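Local coordinates for protein UDP-N-acetylglucosamine 2-epimerase (Listeria monocytogenes, PDB 3OT5) that probably catalyses the reversible epimerisation at C2 that interconverts UDP-N-acetylglucosamine and UDP-N-acetylmannosamine, at residues N220-H232 with I251-H265. Sequence-based numbering, arbitrary orientation.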
loop_
_atom_site.group_PDB
_atom_site.type_symbol
_atom_site.label_atom_id
_atom_site.label_comp_id
_atom_site.label_asym_id
_atom_site.label_seq_id
_atom_site.Cartn_x
_atom_site.Cartn_y
_atom_site.Cartn_z
ATOM N N ASN A 220 -0.640 -25.963 10.164
ATOM C CA ASN A 220 -0.321 -27.287 9.634
ATOM C C ASN A 220 0.858 -27.227 8.674
ATOM O O ASN A 220 1.287 -28.246 8.150
ATOM C CB ASN A 220 -1.532 -27.892 8.927
ATOM C CG ASN A 220 -2.691 -28.159 9.877
ATOM O OD1 ASN A 220 -2.621 -27.854 11.068
ATOM N ND2 ASN A 220 -3.762 -28.745 9.352
ATOM N N LEU A 221 1.398 -26.026 8.481
ATOM C CA LEU A 221 2.502 -25.810 7.548
ATOM C C LEU A 221 3.724 -26.685 7.876
ATOM O O LEU A 221 4.315 -27.302 6.986
ATOM C CB LEU A 221 2.879 -24.320 7.525
ATOM C CG LEU A 221 3.716 -23.841 6.336
ATOM C CD1 LEU A 221 2.927 -24.039 5.053
ATOM C CD2 LEU A 221 4.110 -22.381 6.485
ATOM N N GLY A 222 4.086 -26.754 9.154
ATOM C CA GLY A 222 5.237 -27.553 9.579
ATOM C C GLY A 222 6.535 -26.971 9.051
ATOM O O GLY A 222 6.774 -25.772 9.180
ATOM N N ASP A 223 7.366 -27.815 8.446
ATOM C CA ASP A 223 8.648 -27.374 7.887
ATOM C C ASP A 223 8.523 -26.920 6.425
ATOM O O ASP A 223 9.508 -26.494 5.824
ATOM C CB ASP A 223 9.695 -28.496 7.983
ATOM C CG ASP A 223 10.026 -28.884 9.426
ATOM O OD1 ASP A 223 10.544 -30.008 9.621
ATOM O OD2 ASP A 223 9.768 -28.086 10.360
ATOM N N ASN A 224 7.321 -27.008 5.856
ATOM C CA ASN A 224 7.104 -26.603 4.461
ATOM C C ASN A 224 7.229 -25.125 4.197
ATOM O O ASN A 224 6.910 -24.296 5.042
ATOM C CB ASN A 224 5.734 -27.059 3.965
ATOM C CG ASN A 224 5.667 -28.537 3.748
ATOM O OD1 ASN A 224 6.683 -29.177 3.499
ATOM N ND2 ASN A 224 4.466 -29.090 3.798
ATOM N N ARG A 225 7.660 -24.817 2.978
ATOM C CA ARG A 225 7.833 -23.445 2.531
ATOM C C ARG A 225 6.564 -22.960 1.853
ATOM O O ARG A 225 6.120 -23.509 0.844
ATOM C CB ARG A 225 9.041 -23.360 1.616
ATOM C CG ARG A 225 10.307 -23.713 2.373
ATOM C CD ARG A 225 11.515 -23.747 1.497
ATOM N NE ARG A 225 11.465 -24.819 0.505
ATOM C CZ ARG A 225 12.376 -24.969 -0.442
ATOM N NH1 ARG A 225 13.394 -24.117 -0.514
ATOM N NH2 ARG A 225 12.270 -25.954 -1.318
ATOM N N LEU A 226 5.987 -21.920 2.438
ATOM C CA LEU A 226 4.755 -21.346 1.960
ATOM C C LEU A 226 4.957 -20.423 0.758
ATOM O O LEU A 226 5.745 -19.473 0.802
ATOM C CB LEU A 226 4.074 -20.584 3.108
ATOM C CG LEU A 226 2.800 -19.775 2.812
ATOM C CD1 LEU A 226 1.728 -20.632 2.158
ATOM C CD2 LEU A 226 2.270 -19.145 4.095
ATOM N N ILE A 227 4.260 -20.741 -0.328
ATOM C CA ILE A 227 4.273 -19.918 -1.514
ATOM C C ILE A 227 2.888 -19.296 -1.583
ATOM O O ILE A 227 1.883 -19.999 -1.532
ATOM C CB ILE A 227 4.485 -20.677 -2.788
ATOM C CG1 ILE A 227 5.853 -21.361 -2.795
ATOM C CG2 ILE A 227 4.366 -19.688 -3.978
ATOM C CD1 ILE A 227 6.067 -22.227 -3.996
ATOM N N LEU A 228 2.843 -17.984 -1.690
ATOM C CA LEU A 228 1.585 -17.265 -1.756
ATOM C C LEU A 228 1.462 -16.673 -3.151
ATOM O O LEU A 228 2.449 -16.192 -3.713
ATOM C CB LEU A 228 1.592 -16.170 -0.689
ATOM C CG LEU A 228 0.372 -15.288 -0.454
ATOM C CD1 LEU A 228 -0.859 -16.107 -0.112
ATOM C CD2 LEU A 228 0.703 -14.306 0.677
ATOM N N MET A 229 0.269 -16.746 -3.731
ATOM C CA MET A 229 0.030 -16.198 -5.060
ATOM C C MET A 229 -1.246 -15.353 -5.119
ATOM O O MET A 229 -2.251 -15.695 -4.507
ATOM C CB MET A 229 -0.101 -17.312 -6.083
ATOM C CG MET A 229 -0.379 -16.791 -7.477
ATOM S SD MET A 229 -0.596 -18.098 -8.661
ATOM C CE MET A 229 -1.039 -17.136 -10.112
ATOM N N THR A 230 -1.177 -14.241 -5.841
ATOM C CA THR A 230 -2.330 -13.369 -6.058
ATOM C C THR A 230 -2.155 -12.728 -7.424
ATOM O O THR A 230 -1.032 -12.443 -7.855
ATOM C CB THR A 230 -2.492 -12.271 -4.996
ATOM O OG1 THR A 230 -1.338 -11.419 -4.982
ATOM C CG2 THR A 230 -2.684 -12.876 -3.620
ATOM N N ALA A 231 -3.268 -12.541 -8.110
ATOM C CA ALA A 231 -3.285 -11.934 -9.412
ATOM C C ALA A 231 -4.630 -11.253 -9.557
ATOM O O ALA A 231 -5.672 -11.917 -9.510
ATOM C CB ALA A 231 -3.097 -12.991 -10.492
ATOM N N HIS A 232 -4.618 -9.930 -9.688
ATOM C CA HIS A 232 -5.866 -9.181 -9.844
ATOM C C HIS A 232 -5.897 -8.253 -11.070
ATOM O O HIS A 232 -6.910 -7.621 -11.332
ATOM C CB HIS A 232 -6.168 -8.393 -8.556
ATOM C CG HIS A 232 -6.455 -9.270 -7.376
ATOM N ND1 HIS A 232 -7.733 -9.666 -7.036
ATOM C CD2 HIS A 232 -5.629 -9.848 -6.472
ATOM C CE1 HIS A 232 -7.680 -10.445 -5.969
ATOM N NE2 HIS A 232 -6.415 -10.573 -5.607
ATOM N N ILE A 251 5.405 -26.360 -9.796
ATOM C CA ILE A 251 6.386 -25.989 -8.775
ATOM C C ILE A 251 6.097 -26.837 -7.537
ATOM O O ILE A 251 7.005 -27.452 -6.952
ATOM C CB ILE A 251 6.309 -24.478 -8.405
ATOM C CG1 ILE A 251 6.691 -23.594 -9.595
ATOM C CG2 ILE A 251 7.237 -24.152 -7.254
ATOM C CD1 ILE A 251 6.439 -22.097 -9.354
ATOM N N VAL A 252 4.821 -26.887 -7.160
ATOM C CA VAL A 252 4.386 -27.662 -6.003
ATOM C C VAL A 252 4.675 -29.158 -6.157
ATOM O O VAL A 252 5.158 -29.790 -5.219
ATOM C CB VAL A 252 2.892 -27.441 -5.708
ATOM C CG1 VAL A 252 2.386 -28.445 -4.669
ATOM C CG2 VAL A 252 2.667 -26.011 -5.260
ATOM N N GLU A 253 4.395 -29.721 -7.330
ATOM C CA GLU A 253 4.658 -31.152 -7.564
ATOM C C GLU A 253 6.152 -31.480 -7.585
ATOM O O GLU A 253 6.565 -32.536 -7.121
ATOM C CB GLU A 253 4.023 -31.628 -8.876
ATOM C CG GLU A 253 2.500 -31.587 -8.888
ATOM C CD GLU A 253 1.903 -32.117 -10.182
ATOM O OE1 GLU A 253 2.624 -32.792 -10.958
ATOM O OE2 GLU A 253 0.699 -31.877 -10.417
ATOM N N SER A 254 6.952 -30.563 -8.120
ATOM C CA SER A 254 8.395 -30.751 -8.234
ATOM C C SER A 254 9.147 -30.585 -6.919
ATOM O O SER A 254 10.235 -31.147 -6.755
ATOM C CB SER A 254 8.958 -29.762 -9.255
ATOM O OG SER A 254 8.362 -29.957 -10.528
ATOM N N ARG A 255 8.583 -29.798 -6.006
ATOM C CA ARG A 255 9.185 -29.540 -4.699
ATOM C C ARG A 255 8.173 -29.889 -3.614
ATOM O O ARG A 255 7.256 -29.107 -3.319
ATOM C CB ARG A 255 9.612 -28.076 -4.592
ATOM C CG ARG A 255 10.680 -27.673 -5.590
ATOM C CD ARG A 255 11.972 -28.470 -5.373
ATOM N NE ARG A 255 13.027 -28.046 -6.289
ATOM C CZ ARG A 255 13.223 -28.551 -7.507
ATOM N NH1 ARG A 255 14.211 -28.080 -8.252
ATOM N NH2 ARG A 255 12.437 -29.515 -7.992
ATOM N N GLU A 256 8.370 -31.054 -3.001
ATOM C CA GLU A 256 7.447 -31.564 -1.986
ATOM C C GLU A 256 7.438 -30.840 -0.656
ATOM O O GLU A 256 6.506 -31.015 0.121
ATOM C CB GLU A 256 7.675 -33.055 -1.762
ATOM C CG GLU A 256 7.416 -33.871 -3.010
ATOM C CD GLU A 256 7.526 -35.361 -2.775
ATOM O OE1 GLU A 256 7.508 -35.794 -1.603
ATOM O OE2 GLU A 256 7.614 -36.104 -3.770
ATOM N N ASP A 257 8.459 -30.039 -0.373
ATOM C CA ASP A 257 8.467 -29.303 0.889
ATOM C C ASP A 257 7.867 -27.897 0.731
ATOM O O ASP A 257 8.160 -27.004 1.516
ATOM C CB ASP A 257 9.866 -29.261 1.523
ATOM C CG ASP A 257 10.910 -28.632 0.628
ATOM O OD1 ASP A 257 10.638 -28.426 -0.575
ATOM O OD2 ASP A 257 12.023 -28.368 1.136
ATOM N N THR A 258 7.022 -27.713 -0.280
ATOM C CA THR A 258 6.361 -26.429 -0.505
ATOM C C THR A 258 4.855 -26.572 -0.446
ATOM O O THR A 258 4.300 -27.639 -0.706
ATOM C CB THR A 258 6.659 -25.842 -1.899
ATOM O OG1 THR A 258 6.123 -26.707 -2.907
ATOM C CG2 THR A 258 8.155 -25.662 -2.115
ATOM N N GLU A 259 4.201 -25.483 -0.088
ATOM C CA GLU A 259 2.751 -25.429 -0.056
ATOM C C GLU A 259 2.342 -24.124 -0.718
ATOM O O GLU A 259 3.039 -23.126 -0.605
ATOM C CB GLU A 259 2.190 -25.541 1.361
ATOM C CG GLU A 259 2.423 -26.907 1.989
ATOM C CD GLU A 259 1.579 -27.148 3.224
ATOM O OE1 GLU A 259 0.566 -26.428 3.419
ATOM O OE2 GLU A 259 1.912 -28.086 3.979
ATOM N N LEU A 260 1.229 -24.160 -1.438
ATOM C CA LEU A 260 0.730 -23.004 -2.151
ATOM C C LEU A 260 -0.593 -22.565 -1.582
ATOM O O LEU A 260 -1.465 -23.384 -1.331
ATOM C CB LEU A 260 0.554 -23.338 -3.641
ATOM C CG LEU A 260 -0.169 -22.325 -4.556
ATOM C CD1 LEU A 260 0.511 -20.978 -4.606
ATOM C CD2 LEU A 260 -0.313 -22.894 -5.971
ATOM N N VAL A 261 -0.711 -21.267 -1.335
ATOM C CA VAL A 261 -1.939 -20.677 -0.855
ATOM C C VAL A 261 -2.358 -19.716 -1.954
ATOM O O VAL A 261 -1.575 -18.873 -2.379
ATOM C CB VAL A 261 -1.769 -19.926 0.475
ATOM C CG1 VAL A 261 -3.077 -19.224 0.859
ATOM C CG2 VAL A 261 -1.341 -20.879 1.569
ATOM N N TYR A 262 -3.579 -19.878 -2.438
ATOM C CA TYR A 262 -4.096 -19.035 -3.481
ATOM C C TYR A 262 -5.484 -18.530 -3.153
ATOM O O TYR A 262 -6.455 -19.256 -3.321
ATOM C CB TYR A 262 -4.129 -19.772 -4.831
ATOM C CG TYR A 262 -4.805 -18.941 -5.896
ATOM C CD1 TYR A 262 -4.216 -17.773 -6.363
ATOM C CD2 TYR A 262 -6.030 -19.317 -6.439
ATOM C CE1 TYR A 262 -4.843 -16.988 -7.332
ATOM C CE2 TYR A 262 -6.653 -18.551 -7.417
ATOM C CZ TYR A 262 -6.060 -17.387 -7.854
ATOM O OH TYR A 262 -6.686 -16.618 -8.812
ATOM N N PRO A 263 -5.576 -17.296 -2.651
ATOM C CA PRO A 263 -6.880 -16.726 -2.395
ATOM C C PRO A 263 -7.517 -16.542 -3.759
ATOM O O PRO A 263 -7.095 -15.684 -4.529
ATOM C CB PRO A 263 -6.559 -15.378 -1.736
ATOM C CG PRO A 263 -5.170 -15.509 -1.243
ATOM C CD PRO A 263 -4.496 -16.395 -2.223
ATOM N N MET A 264 -8.504 -17.361 -4.074
ATOM C CA MET A 264 -9.121 -17.299 -5.389
ATOM C C MET A 264 -9.831 -16.002 -5.722
ATOM O O MET A 264 -10.585 -15.479 -4.920
ATOM C CB MET A 264 -10.103 -18.444 -5.558
ATOM C CG MET A 264 -9.443 -19.795 -5.662
ATOM S SD MET A 264 -10.694 -21.044 -5.886
ATOM C CE MET A 264 -11.561 -20.906 -4.319
ATOM N N HIS A 265 -9.591 -15.510 -6.935
ATOM C CA HIS A 265 -10.250 -14.309 -7.406
ATOM C C HIS A 265 -11.735 -14.661 -7.509
ATOM O O HIS A 265 -12.097 -15.819 -7.706
ATOM C CB HIS A 265 -9.687 -13.858 -8.755
ATOM C CG HIS A 265 -10.188 -12.518 -9.201
ATOM N ND1 HIS A 265 -11.336 -12.359 -9.948
ATOM C CD2 HIS A 265 -9.695 -11.272 -8.999
ATOM C CE1 HIS A 265 -11.533 -11.072 -10.182
ATOM N NE2 HIS A 265 -10.553 -10.392 -9.613
#
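R225–M229 and T258–P263 pair as neighbouring parallel strands, their axes 4.6 Å apart at closest and their directions 27° apart. Five backbone hydrogen bonds join them, from R225 N to D257 O (2.7 Å) at one end to M229 N to V261 O (3.1 Å) at the other; between these, R225 O accepts from E259 N, while I227 gives its N-H to E259 O and takes one from V261 N. At the entry, N224 ND2 lies 2.8 Å from E259 OE2 in a hydrogen bond lying nearly in the amide plane and meeting the anti lone pair of the carboxylate. Amide and carboxylate are turned 61° against each other, and L221 CD1 merely packs against the other oxygen, OE1, which is hydrogen-bonded to H285 NE2. Close by, the R225 side chain, bent at chi3 (-66°), brings NH2 to D257 OD1 in a salt bridge of 3.1 Å, met on the syn side but well out of the carboxylate plane; its NH1 is taken by L359 O. On the face of R225 and I227, I227 CD1 reaches CG2 of I251 at 4.0 Å, while the CG2 branch of I227 packs on L260 CD1; on the other face L228 CD1 touches V261 CG1. Further along, extended M229 sets SD 5.2 Å from the Y262 ring centroid, an oblique Met-aromatic contact. Beyond the strands H265 turns its ring edge, at CD2, to H232 ND1 (3.2 Å), a contact between oblique rings; H265 ND1 is hydrogen-bonded to N267 N. Helix 240-254 links the two strands as a beta-alpha-beta crossover of the Rossmann-like C-terminal domain, and it covers M229 and L260. Helix 292-301 packs on L228 from the opposite face, and strands 302-307 and 284-287 continue the sheet beyond 225-229 and 258-263 respectively.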